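Local coordinates for protein glycoside Hydrolase (Bacteroides uniformis, PDB 5T9X) that probably hydrolyses agarose or related red-algal galactans as a family 16 glycoside hydrolase of a human gut symbiont, at residues Pro103-Val115 and Lys142-Ser154. Numbering follows the deposited sequence.
Sequences PAPTIWQRDHISV and KMMPGTYTGCVTS
W108 stands between two small side chains: C151 lies over one face of the indole and the methyl CG2 of T106 leans on the opposite face, toward the rim. C151 CB sits 3.5 Å from the centroid of the five-membered ring, almost on its normal. With SG anti to the backbone N (chi1 -169°), the sulfur lies over the six-membered ring, 4.0 Å from its centroid, a sulfur-aromatic contact. T149 CG2 approaches W108 CD1 obliquely at 3.5 Å, and the indole NE1 is hydrogen-bonded to the carbonyl of M303, which, with the packing on both faces, helps to fix the ring's rotation.

I107, Q109 and H112 gather instead round Y148. Q109 lays CG over one face of the phenol ring, 4.1 Å from its centroid, while I107 CB lies 4.0 Å from Y148 CD1. H112 is met differently: the edge of Y148 points toward the imidazole face in an offset edge-to-face pair, planes at 83°. D111 OD1 accepts from H112 ND1 (2.7 Å) in the imidazole plane, and NE2 is hydrogen-bonded to S125 OG. Replacing H112 with an alanine would probably leave the Y148 edge without its aromatic partner and D111 without its imidazole donor.

Between the two groups, T147 N donates to P105 O at 2.8 Å, and Q109 N to T149 O. I107 bonds through its N to T147 O and through its O to T149 N, the two residues flanking its partner Y148. This is the signature of parallel strands, here joining the short strand 106-108 to 140-154 in a mixed sheet, consistent with the beta-sandwich (jelly-roll) fold of GH16 enzymes.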
# COMPACT_ATOMS: atom_id res chain seq x y z
N PRO A 103 8.75 3.28 -10.07
CA PRO A 103 8.63 4.65 -10.60
C PRO A 103 9.86 5.51 -10.25
O PRO A 103 10.20 5.67 -9.08
CB PRO A 103 7.38 5.19 -9.90
CG PRO A 103 7.30 4.44 -8.60
CD PRO A 103 7.99 3.12 -8.80
N ALA A 104 10.51 6.08 -11.25
CA ALA A 104 11.79 6.75 -11.05
C ALA A 104 11.66 7.94 -10.08
O ALA A 104 10.72 8.71 -10.20
CB ALA A 104 12.35 7.18 -12.40
N PRO A 105 12.58 8.12 -9.13
CA PRO A 105 13.87 7.46 -9.07
C PRO A 105 13.96 6.23 -8.15
O PRO A 105 15.06 5.85 -7.75
CB PRO A 105 14.78 8.57 -8.55
CG PRO A 105 13.91 9.30 -7.60
CD PRO A 105 12.54 9.29 -8.24
N THR A 106 12.82 5.61 -7.85
CA THR A 106 12.78 4.34 -7.13
C THR A 106 13.50 3.25 -7.86
O THR A 106 13.38 3.12 -9.07
CB THR A 106 11.31 3.90 -6.95
OG1 THR A 106 10.57 4.98 -6.36
CG2 THR A 106 11.19 2.62 -6.11
N ILE A 107 14.27 2.46 -7.14
CA ILE A 107 14.90 1.25 -7.68
C ILE A 107 14.75 0.17 -6.60
O ILE A 107 15.50 0.16 -5.62
CB ILE A 107 16.40 1.46 -7.99
CG1 ILE A 107 16.61 2.62 -8.97
CG2 ILE A 107 17.03 0.18 -8.54
CD1 ILE A 107 18.08 3.03 -9.06
N TRP A 108 13.77 -0.71 -6.76
CA TRP A 108 13.53 -1.77 -5.80
C TRP A 108 14.69 -2.75 -5.77
O TRP A 108 15.34 -3.00 -6.79
CB TRP A 108 12.22 -2.47 -6.10
CG TRP A 108 11.01 -1.61 -5.84
CD1 TRP A 108 10.78 -0.83 -4.74
CD2 TRP A 108 9.85 -1.47 -6.66
NE1 TRP A 108 9.55 -0.21 -4.84
CE2 TRP A 108 8.96 -0.60 -6.01
CE3 TRP A 108 9.48 -2.02 -7.89
CZ2 TRP A 108 7.75 -0.25 -6.54
CZ3 TRP A 108 8.28 -1.69 -8.40
CH2 TRP A 108 7.42 -0.80 -7.74
N GLN A 109 14.96 -3.25 -4.56
CA GLN A 109 16.05 -4.18 -4.29
C GLN A 109 15.53 -5.29 -3.39
O GLN A 109 14.87 -5.00 -2.38
CB GLN A 109 17.18 -3.46 -3.54
CG GLN A 109 17.80 -2.30 -4.28
CD GLN A 109 18.64 -2.74 -5.47
OE1 GLN A 109 18.32 -2.45 -6.61
NE2 GLN A 109 19.70 -3.47 -5.21
N ARG A 110 15.85 -6.53 -3.71
CA ARG A 110 15.43 -7.67 -2.88
C ARG A 110 15.96 -7.58 -1.43
O ARG A 110 15.24 -7.85 -0.46
CB ARG A 110 15.86 -9.01 -3.50
CG ARG A 110 15.16 -9.34 -4.80
CD ARG A 110 15.56 -10.67 -5.38
NE ARG A 110 14.92 -10.85 -6.68
CZ ARG A 110 13.65 -11.23 -6.89
NH1 ARG A 110 12.82 -11.49 -5.88
NH2 ARG A 110 13.20 -11.34 -8.14
N ASP A 111 17.22 -7.16 -1.30
CA ASP A 111 17.86 -7.11 0.01
C ASP A 111 17.40 -5.97 0.89
O ASP A 111 17.84 -5.88 2.02
CB ASP A 111 19.41 -7.13 -0.12
CG ASP A 111 19.99 -5.83 -0.70
OD1 ASP A 111 19.30 -4.79 -0.76
OD2 ASP A 111 21.16 -5.84 -1.08
N HIS A 112 16.53 -5.09 0.38
CA HIS A 112 15.87 -4.07 1.22
C HIS A 112 14.59 -4.58 1.88
O HIS A 112 13.89 -3.80 2.55
CB HIS A 112 15.64 -2.79 0.40
CG HIS A 112 16.88 -1.97 0.26
ND1 HIS A 112 18.05 -2.48 -0.28
CD2 HIS A 112 17.16 -0.70 0.63
CE1 HIS A 112 18.99 -1.55 -0.25
NE2 HIS A 112 18.48 -0.46 0.30
N ILE A 113 14.28 -5.88 1.71
CA ILE A 113 13.16 -6.53 2.39
C ILE A 113 13.66 -7.48 3.46
O ILE A 113 14.53 -8.33 3.19
CB ILE A 113 12.35 -7.39 1.42
CG1 ILE A 113 11.79 -6.54 0.29
CG2 ILE A 113 11.26 -8.17 2.15
CD1 ILE A 113 10.92 -5.39 0.72
N SER A 114 13.06 -7.41 4.64
CA SER A 114 13.30 -8.43 5.65
C SER A 114 12.16 -8.54 6.65
O SER A 114 11.23 -7.72 6.68
CB SER A 114 14.62 -8.14 6.39
OG SER A 114 14.56 -6.94 7.15
N VAL A 115 12.23 -9.59 7.46
CA VAL A 115 11.30 -9.82 8.55
C VAL A 115 12.12 -10.11 9.81
O VAL A 115 13.00 -10.99 9.81
CB VAL A 115 10.38 -11.00 8.25
CG1 VAL A 115 9.34 -11.12 9.35
CG2 VAL A 115 9.71 -10.81 6.90
N LYS A 142 14.21 15.72 -15.35
CA LYS A 142 15.22 15.92 -14.32
C LYS A 142 16.08 14.66 -14.12
O LYS A 142 15.56 13.56 -14.07
CB LYS A 142 14.51 16.31 -13.02
CG LYS A 142 15.36 17.10 -12.04
CD LYS A 142 14.49 17.96 -11.13
CE LYS A 142 15.32 18.95 -10.31
NZ LYS A 142 14.44 19.97 -9.68
N MET A 143 17.39 14.82 -14.05
CA MET A 143 18.28 13.72 -13.74
C MET A 143 18.48 13.70 -12.24
O MET A 143 18.86 14.70 -11.69
CB MET A 143 19.64 13.91 -14.42
CG MET A 143 19.58 14.03 -15.94
SD MET A 143 18.75 12.66 -16.79
CE MET A 143 19.82 11.29 -16.34
N MET A 144 18.21 12.57 -11.59
CA MET A 144 18.45 12.44 -10.14
C MET A 144 19.19 11.18 -9.79
O MET A 144 19.20 10.24 -10.57
CB MET A 144 17.14 12.37 -9.38
CG MET A 144 16.10 13.31 -9.92
SD MET A 144 14.84 13.52 -8.69
CE MET A 144 13.74 14.52 -9.64
N PRO A 145 19.79 11.15 -8.59
CA PRO A 145 20.29 9.87 -8.11
C PRO A 145 19.14 8.95 -7.73
O PRO A 145 18.13 9.40 -7.17
CB PRO A 145 21.10 10.25 -6.87
CG PRO A 145 21.29 11.73 -6.93
CD PRO A 145 20.09 12.25 -7.66
N GLY A 146 19.30 7.67 -8.04
CA GLY A 146 18.35 6.64 -7.66
C GLY A 146 18.19 6.50 -6.16
O GLY A 146 19.06 6.91 -5.39
N THR A 147 17.06 5.93 -5.75
CA THR A 147 16.77 5.67 -4.37
C THR A 147 16.44 4.19 -4.23
O THR A 147 15.48 3.74 -4.82
CB THR A 147 15.61 6.54 -3.92
OG1 THR A 147 15.89 7.91 -4.28
CG2 THR A 147 15.42 6.43 -2.44
N TYR A 148 17.25 3.44 -3.50
CA TYR A 148 17.02 2.02 -3.33
C TYR A 148 15.98 1.82 -2.23
O TYR A 148 16.03 2.49 -1.20
CB TYR A 148 18.28 1.29 -2.88
CG TYR A 148 19.37 1.06 -3.89
CD1 TYR A 148 19.30 1.57 -5.20
CD2 TYR A 148 20.51 0.35 -3.52
CE1 TYR A 148 20.34 1.34 -6.11
CE2 TYR A 148 21.55 0.11 -4.42
CZ TYR A 148 21.45 0.61 -5.71
OH TYR A 148 22.46 0.36 -6.59
N THR A 149 15.04 0.91 -2.47
CA THR A 149 14.08 0.54 -1.45
C THR A 149 13.56 -0.84 -1.76
O THR A 149 14.22 -1.60 -2.49
CB THR A 149 12.98 1.61 -1.32
OG1 THR A 149 12.22 1.36 -0.14
CG2 THR A 149 12.06 1.63 -2.53
N GLY A 150 12.42 -1.22 -1.21
CA GLY A 150 11.90 -2.58 -1.38
C GLY A 150 10.45 -2.72 -1.80
O GLY A 150 9.67 -1.80 -1.63
N CYS A 151 10.12 -3.88 -2.33
CA CYS A 151 8.77 -4.21 -2.76
C CYS A 151 8.49 -5.69 -2.53
O CYS A 151 9.34 -6.53 -2.79
CB CYS A 151 8.62 -3.90 -4.24
SG CYS A 151 6.93 -3.96 -4.84
N VAL A 152 7.29 -5.99 -2.05
CA VAL A 152 6.86 -7.34 -1.75
C VAL A 152 5.56 -7.62 -2.50
O VAL A 152 4.70 -6.74 -2.64
CB VAL A 152 6.66 -7.45 -0.23
CG1 VAL A 152 5.83 -8.65 0.18
CG2 VAL A 152 8.01 -7.49 0.45
N THR A 153 5.41 -8.86 -2.96
CA THR A 153 4.22 -9.31 -3.66
C THR A 153 3.77 -10.64 -3.09
O THR A 153 4.59 -11.53 -2.87
CB THR A 153 4.49 -9.54 -5.17
OG1 THR A 153 5.02 -8.34 -5.74
CG2 THR A 153 3.20 -9.92 -5.93
N SER A 154 2.45 -10.80 -2.95
CA SER A 154 1.88 -12.05 -2.48
C SER A 154 2.07 -13.19 -3.47
O SER A 154 2.23 -12.97 -4.68
CB SER A 154 0.39 -11.87 -2.22
OG SER A 154 -0.27 -11.65 -3.44